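Local structure of uncharacterized protein (Pseudomonas phage YuA, 3PES) at residues 65-68 / 69-72; 74-77 / 78-82. The protein is of unknown function, a small single-chain phage protein in which a C-terminal helix packs on a three-stranded antiparallel sheet. All blocks are in the same frame, centred on the assembly; numbering follows the deposited sequence.

Contact 1: residues 65-68 / 69-72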
ATOM      1  N   LYS A  65      -4.093  -6.715  15.531  1.00 16.16           N
ATOM      2  CA  LYS A  65      -2.685  -6.945  15.819  1.00 16.05           C
ATOM      3  C   LYS A  65      -1.758  -6.009  15.063  1.00 15.84           C
ATOM      4  O   LYS A  65      -0.551  -6.025  15.287  1.00 16.69           O
ATOM      5  CB  LYS A  65      -2.295  -8.387  15.514  1.00 16.40           C
ATOM      6  CG  LYS A  65      -2.906  -9.393  16.441  1.00 19.39           C
ATOM      7  CD  LYS A  65      -2.226 -10.725  16.234  1.00 23.61           C
ATOM      8  CE  LYS A  65      -2.788 -11.781  17.151  1.00 24.85           C
ATOM      9  NZ  LYS A  65      -2.462 -11.486  18.577  1.00 26.01           N
ATOM     10  N   LEU A  66      -2.304  -5.216  14.150  1.00 14.47           N
ATOM     11  CA  LEU A  66      -1.486  -4.230  13.479  1.00 13.77           C
ATOM     12  C   LEU A  66      -0.974  -3.213  14.481  1.00 13.77           C
ATOM     13  O   LEU A  66      -1.711  -2.699  15.327  1.00 15.90           O
ATOM     14  CB  LEU A  66      -2.261  -3.523  12.371  1.00 13.92           C
ATOM     15  CG  LEU A  66      -2.521  -4.277  11.069  1.00 14.24           C
ATOM     16  CD1 LEU A  66      -3.548  -3.506  10.268  1.00 15.15           C
ATOM     17  CD2 LEU A  66      -1.243  -4.446  10.257  1.00 15.88           C
ATOM     18  N   THR A  67       0.310  -2.941  14.393  1.00 12.16           N
ATOM     19  CA  THR A  67       0.880  -1.796  15.092  1.00 12.06           C
ATOM     20  C   THR A  67       1.150  -0.713  14.065  1.00 12.23           C
ATOM     21  O   THR A  67       1.149  -0.975  12.867  1.00 11.79           O
ATOM     22  CB  THR A  67       2.201  -2.170  15.731  1.00 12.61           C
ATOM     23  OG1 THR A  67       3.089  -2.637  14.709  1.00 12.28           O
ATOM     24  CG2 THR A  67       2.006  -3.254  16.795  1.00 14.46           C
ATOM     25  N   GLU A  68       1.404   0.509  14.508  1.00 11.82           N
ATOM     26  CA  GLU A  68       1.790   1.550  13.565  1.00 11.39           C
ATOM     27  C   GLU A  68       3.046   1.176  12.794  1.00 11.12           C
ATOM     28  O   GLU A  68       3.166   1.487  11.619  1.00 11.36           O
ATOM     29  CB  GLU A  68       1.940   2.901  14.265  1.00 11.36           C
ATOM     30  CG  GLU A  68       0.601   3.477  14.737  1.00 12.86           C
ATOM     31  CD  GLU A  68      -0.478   3.581  13.659  1.00 13.66           C
ATOM     32  OE1 GLU A  68      -0.167   3.920  12.494  1.00 12.42           O
ATOM     33  OE2 GLU A  68      -1.659   3.328  13.980  1.00 14.91           O
ATOM     34  N   ALA A  69       3.985   0.495  13.450  1.00 11.51           N
ATOM     35  CA  ALA A  69       5.198   0.037  12.748  1.00 11.55           C
ATOM     36  C   ALA A  69       4.863  -0.908  11.595  1.00 11.31           C
ATOM     37  O   ALA A  69       5.412  -0.792  10.497  1.00 11.34           O
ATOM     38  CB  ALA A  69       6.157  -0.642  13.731  1.00 13.02           C
ATOM     39  N   GLU A  70       3.964  -1.847  11.859  1.00 11.01           N
ATOM     40  CA  GLU A  70       3.526  -2.783  10.838  1.00 11.81           C
ATOM     41  C   GLU A  70       2.771  -2.090   9.711  1.00 11.20           C
ATOM     42  O   GLU A  70       2.956  -2.419   8.530  1.00 11.50           O
ATOM     43  CB  GLU A  70       2.687  -3.887  11.477  1.00 12.61           C
ATOM     44  CG  GLU A  70       3.525  -4.982  12.136  1.00 15.68           C
ATOM     45  CD  GLU A  70       4.352  -5.787  11.135  1.00 16.80           C
ATOM     46  OE1 GLU A  70       5.487  -5.360  10.826  1.00 19.45           O
ATOM     47  OE2 GLU A  70       3.882  -6.856  10.666  1.00 18.09           O
ATOM     48  N   ARG A  71       1.926  -1.122  10.060  1.00 11.22           N
ATOM     49  CA  ARG A  71       1.189  -0.394   9.040  1.00 11.44           C
ATOM     50  C   ARG A  71       2.155   0.327   8.109  1.00 11.70           C
ATOM     51  O   ARG A  71       1.932   0.379   6.911  1.00 11.84           O
ATOM     52  CB  ARG A  71       0.176   0.569   9.669  1.00 10.92           C
ATOM     53  CG  ARG A  71      -0.978  -0.132  10.389  1.00 11.00           C
ATOM     54  CD  ARG A  71      -1.875   0.880  11.104  1.00 12.02           C
ATOM     55  NE  ARG A  71      -2.857   0.253  11.987  1.00 12.40           N
ATOM     56  CZ  ARG A  71      -4.086  -0.077  11.621  1.00 13.48           C
ATOM     57  NH1 ARG A  71      -4.489   0.154  10.377  1.00 14.70           N
ATOM     58  NH2 ARG A  71      -4.904  -0.644  12.509  1.00 15.08           N
ATOM     59  N   GLU A  72       3.212   0.916   8.677  1.00 11.58           N
ATOM     60  CA  GLU A  72       4.187   1.642   7.880  1.00 12.69           C
ATOM     61  C   GLU A  72       4.959   0.691   6.947  1.00 11.47           C
ATOM     62  O   GLU A  72       5.160   0.982   5.767  1.00 11.74           O
ATOM     63  CB  GLU A  72       5.132   2.397   8.795  1.00 14.25           C
ATOM     64  CG  GLU A  72       6.187   3.187   8.074  1.00 17.27           C
ATOM     65  CD  GLU A  72       7.088   3.925   9.027  1.00 23.17           C
ATOM     66  OE1 GLU A  72       7.063   3.626  10.243  1.00 27.92           O
ATOM     67  OE2 GLU A  72       7.836   4.800   8.560  1.00 27.19           O
TER
HETATM   68  O   HOH W   1      -4.579  -2.263  15.073  1.00 20.54           O
HETATM   69  O   HOH W   2      -2.085   0.229  14.677  1.00 21.23           O
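Thr67 and Glu70 meet through a capping hydrogen bond: the backbone N of Glu70 donates to Thr67 OG1 over 3.1 Å, at a fairly straight 162°. With chi1 at 58° the hydroxyl stands between the backbone N and the carbonyl carbon of Thr67, which sets it to meet the amide three residues on; the carbonyl of Leu66 is turned to water instead. Regular helix bonds follow, Arg71 N to Thr67 O at 2.9 Å and Glu72 N to Glu68 O at 3.0 Å.

The apolar part belongs to Leu66, whose CD1 sits over the centre of one face of the Arg71 guanidinium, 3.7 Å from CZ. A methyl suits that flat face, since the N-H groups point outward in its plane. Leu66 also packs on Val12 of strand 6-12.

Water and charge meet the polar side of the guanidinium. A water at its edge, in plane, accepts from Arg71 NE (2.8 Å) and donates to Leu66 O and Glu68 OE2; a second joins Arg71 NH2 to Leu66 O. The direct salt bridge is long, Glu68 OE2 to Arg71 NE 3.9 Å; no N-H is aimed at that oxygen, which stands off the guanidinium plane, so only the charges attract. Glu70 turns its carboxylate elsewhere, to Arg73 and Ala13 N. The whole is a threonine N-cap opening helix 68-82.

Contact 2: residues 74-77 / 78-82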
ATOM      1  N   ILE A  74       3.906  -2.301   5.858  1.00  9.24           N
ATOM      2  CA  ILE A  74       2.994  -2.788   4.824  1.00 10.06           C
ATOM      3  C   ILE A  74       2.643  -1.689   3.806  1.00 10.18           C
ATOM      4  O   ILE A  74       2.502  -1.973   2.615  1.00  9.78           O
ATOM      5  CB  ILE A  74       1.752  -3.463   5.445  1.00  9.91           C
ATOM      6  CG1 ILE A  74       2.177  -4.717   6.221  1.00 10.85           C
ATOM      7  CG2 ILE A  74       0.754  -3.834   4.359  1.00 10.28           C
ATOM      8  CD1 ILE A  74       1.090  -5.243   7.178  1.00 12.61           C
ATOM      9  N   ASP A  75       2.542  -0.434   4.251  1.00  9.95           N
ATOM     10  CA  ASP A  75       2.354   0.670   3.307  1.00 10.78           C
ATOM     11  C   ASP A  75       3.439   0.595   2.223  1.00  9.87           C
ATOM     12  O   ASP A  75       3.161   0.748   1.026  1.00 10.05           O
ATOM     13  CB  ASP A  75       2.508   2.022   3.998  1.00 10.67           C
ATOM     14  CG  ASP A  75       1.260   2.492   4.724  1.00 13.22           C
ATOM     15  OD1 ASP A  75       0.192   1.880   4.582  1.00 13.76           O
ATOM     16  OD2 ASP A  75       1.368   3.521   5.433  1.00 17.21           O
ATOM     17  N   GLN A  76       4.687   0.379   2.638  1.00 10.61           N
ATOM     18  CA  GLN A  76       5.761   0.311   1.668  1.00  9.93           C
ATOM     19  C   GLN A  76       5.710  -0.941   0.796  1.00  9.50           C
ATOM     20  O   GLN A  76       6.032  -0.880  -0.390  1.00 10.51           O
ATOM     21  CB  GLN A  76       7.121   0.430   2.364  1.00 10.72           C
ATOM     22  CG  GLN A  76       8.278   0.500   1.357  1.00 11.43           C
ATOM     23  CD  GLN A  76       8.280   1.811   0.613  1.00 11.88           C
ATOM     24  OE1 GLN A  76       8.227   2.870   1.236  1.00 14.43           O
ATOM     25  NE2 GLN A  76       8.363   1.758  -0.721  1.00 11.69           N
ATOM     26  N   ALA A  77       5.300  -2.063   1.375  1.00  9.44           N
ATOM     27  CA  ALA A  77       5.074  -3.291   0.616  1.00  9.42           C
ATOM     28  C   ALA A  77       4.010  -3.091  -0.466  1.00  9.23           C
ATOM     29  O   ALA A  77       4.144  -3.592  -1.592  1.00  9.35           O
ATOM     30  CB  ALA A  77       4.690  -4.423   1.572  1.00 10.95           C
ATOM     31  N   VAL A  78       2.945  -2.371  -0.123  1.00  8.99           N
ATOM     32  CA  VAL A  78       1.907  -2.042  -1.093  1.00  9.19           C
ATOM     33  C   VAL A  78       2.454  -1.125  -2.189  1.00  8.81           C
ATOM     34  O   VAL A  78       2.208  -1.357  -3.361  1.00  9.41           O
ATOM     35  CB  VAL A  78       0.670  -1.432  -0.384  1.00  9.81           C
ATOM     36  CG1 VAL A  78      -0.357  -0.904  -1.382  1.00 11.02           C
ATOM     37  CG2 VAL A  78       0.042  -2.484   0.518  1.00 10.60           C
ATOM     38  N   PHE A  79       3.192  -0.086  -1.812  1.00  9.25           N
ATOM     39  CA  PHE A  79       3.826   0.758  -2.826  1.00  8.82           C
ATOM     40  C   PHE A  79       4.688  -0.071  -3.790  1.00  9.36           C
ATOM     41  O   PHE A  79       4.585   0.072  -5.008  1.00 10.10           O
ATOM     42  CB  PHE A  79       4.663   1.842  -2.137  1.00  8.64           C
ATOM     43  CG  PHE A  79       5.314   2.831  -3.089  1.00  8.96           C
ATOM     44  CD1 PHE A  79       4.795   4.102  -3.262  1.00  9.72           C
ATOM     45  CD2 PHE A  79       6.467   2.487  -3.789  1.00 10.13           C
ATOM     46  CE1 PHE A  79       5.400   5.013  -4.149  1.00 10.19           C
ATOM     47  CE2 PHE A  79       7.071   3.394  -4.649  1.00 11.43           C
ATOM     48  CZ  PHE A  79       6.540   4.656  -4.820  1.00  9.20           C
ATOM     49  N   ASP A  80       5.521  -0.946  -3.241  1.00  9.56           N
ATOM     50  CA  ASP A  80       6.433  -1.704  -4.079  1.00  9.69           C
ATOM     51  C   ASP A  80       5.650  -2.646  -4.999  1.00 11.03           C
ATOM     52  O   ASP A  80       5.989  -2.805  -6.157  1.00 11.88           O
ATOM     53  CB  ASP A  80       7.412  -2.505  -3.218  1.00  9.97           C
ATOM     54  CG  ASP A  80       8.405  -1.628  -2.473  1.00 11.45           C
ATOM     55  OD1 ASP A  80       8.586  -0.428  -2.801  1.00 11.65           O
ATOM     56  OD2 ASP A  80       9.023  -2.171  -1.541  1.00 13.59           O
ATOM     57  N   ARG A  81       4.572  -3.241  -4.497  1.00 10.71           N
ATOM     58  CA  ARG A  81       3.733  -4.112  -5.328  1.00 10.49           C
ATOM     59  C   ARG A  81       3.059  -3.311  -6.446  1.00 10.91           C
ATOM     60  O   ARG A  81       3.052  -3.737  -7.604  1.00 11.91           O
ATOM     61  CB  ARG A  81       2.696  -4.826  -4.446  1.00 10.35           C
ATOM     62  CG  ARG A  81       1.623  -5.586  -5.208  1.00 10.60           C
ATOM     63  CD  ARG A  81       2.151  -6.600  -6.215  1.00 11.73           C
ATOM     64  NE  ARG A  81       1.035  -7.186  -6.966  1.00 13.43           N
ATOM     65  CZ  ARG A  81       0.451  -6.602  -8.013  1.00 14.63           C
ATOM     66  NH1 ARG A  81       0.853  -5.417  -8.466  1.00 14.23           N
ATOM     67  NH2 ARG A  81      -0.559  -7.205  -8.605  1.00 16.34           N
HETATM   68  N   MSE A  82       2.511  -2.142  -6.102  1.00 10.39           N
HETATM   69  CA  MSE A  82       1.711  -1.397  -7.071  1.00 10.94           C
HETATM   70  C   MSE A  82       2.526  -0.593  -8.054  1.00 11.41           C
HETATM   71  O   MSE A  82       2.039  -0.257  -9.135  1.00 12.10           O
HETATM   72  CB  MSE A  82       0.700  -0.498  -6.358  1.00 11.35           C
HETATM   73  CG  MSE A  82      -0.299  -1.246  -5.433  1.00 12.20           C
HETATM   74 SE   MSE A  82      -1.210  -2.723  -6.243  1.00 17.26          SE
HETATM   75  CE  MSE A  82      -2.203  -1.778  -7.622  1.00 20.01           C
TER
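Val78 rests against Ile74 one helical turn earlier, CG2 to CG2 at 4.1 Å, while the same Val78 methyl lies 3.3 Å from Ile74 O. That carbonyl receives the backbone N of Val78 over 2.8 Å. Both residues are buried, and compact apolar side chains suit a helix face laid on a sheet: Val78 touches Phe8, Val21, Trp24 and Trp49, and Ile74 shares Trp49. Asp75, next along, reaches the same tryptophan differently, accepting a hydrogen bond from Trp49 NE1 at OD1.

This is the i to i+4 pattern of an amphipathic alpha-helix covering an antiparallel sheet, and Gln76 marks its exposed side. Its amide NE2 donates to Asp80 OD1 over 3.0 Å, at 156°. The acceptor lies in the amide plane, whereas the donor comes from above the carboxylate plane; the two flat groups are 47° apart. A bend at chi2 (70°) swings the amide forward along the helix, where NE2 also passes 3.7 Å from Phe79 CD2, the two side chains running side by side.

Ala77 has no more than a methyl to offer, and it contributes mainly through its backbone: Ala77 O accepts from Arg81 N over 3.0 Å, and the CB of Arg81 packs 3.4 Å from that oxygen.

How the contacts relate
Contacts 1 and 2 follow one another along helix 68-82, their centres about 14 Å apart. Residues 65-72 start the helix, near its exposed N-terminal end; residues 74-82 form its later turns, closer to the middle of the chain. They meet on the sheet-facing side, where Leu66 CD2 packs 3.9 Å from Ile74 CD1, so the leucine preceding the N-cap extends the apolar row continued by Ile74 and Val78. Both contacts also touch strand 6-12, Leu66 at Val12 and Val78 at Phe8. A side-chain cap is found in contact 1, whereas the side-chain hydrogen bond of contact 2 spans one turn within the helix. With the function unknown, neither contact can be tied to an active site or ligand.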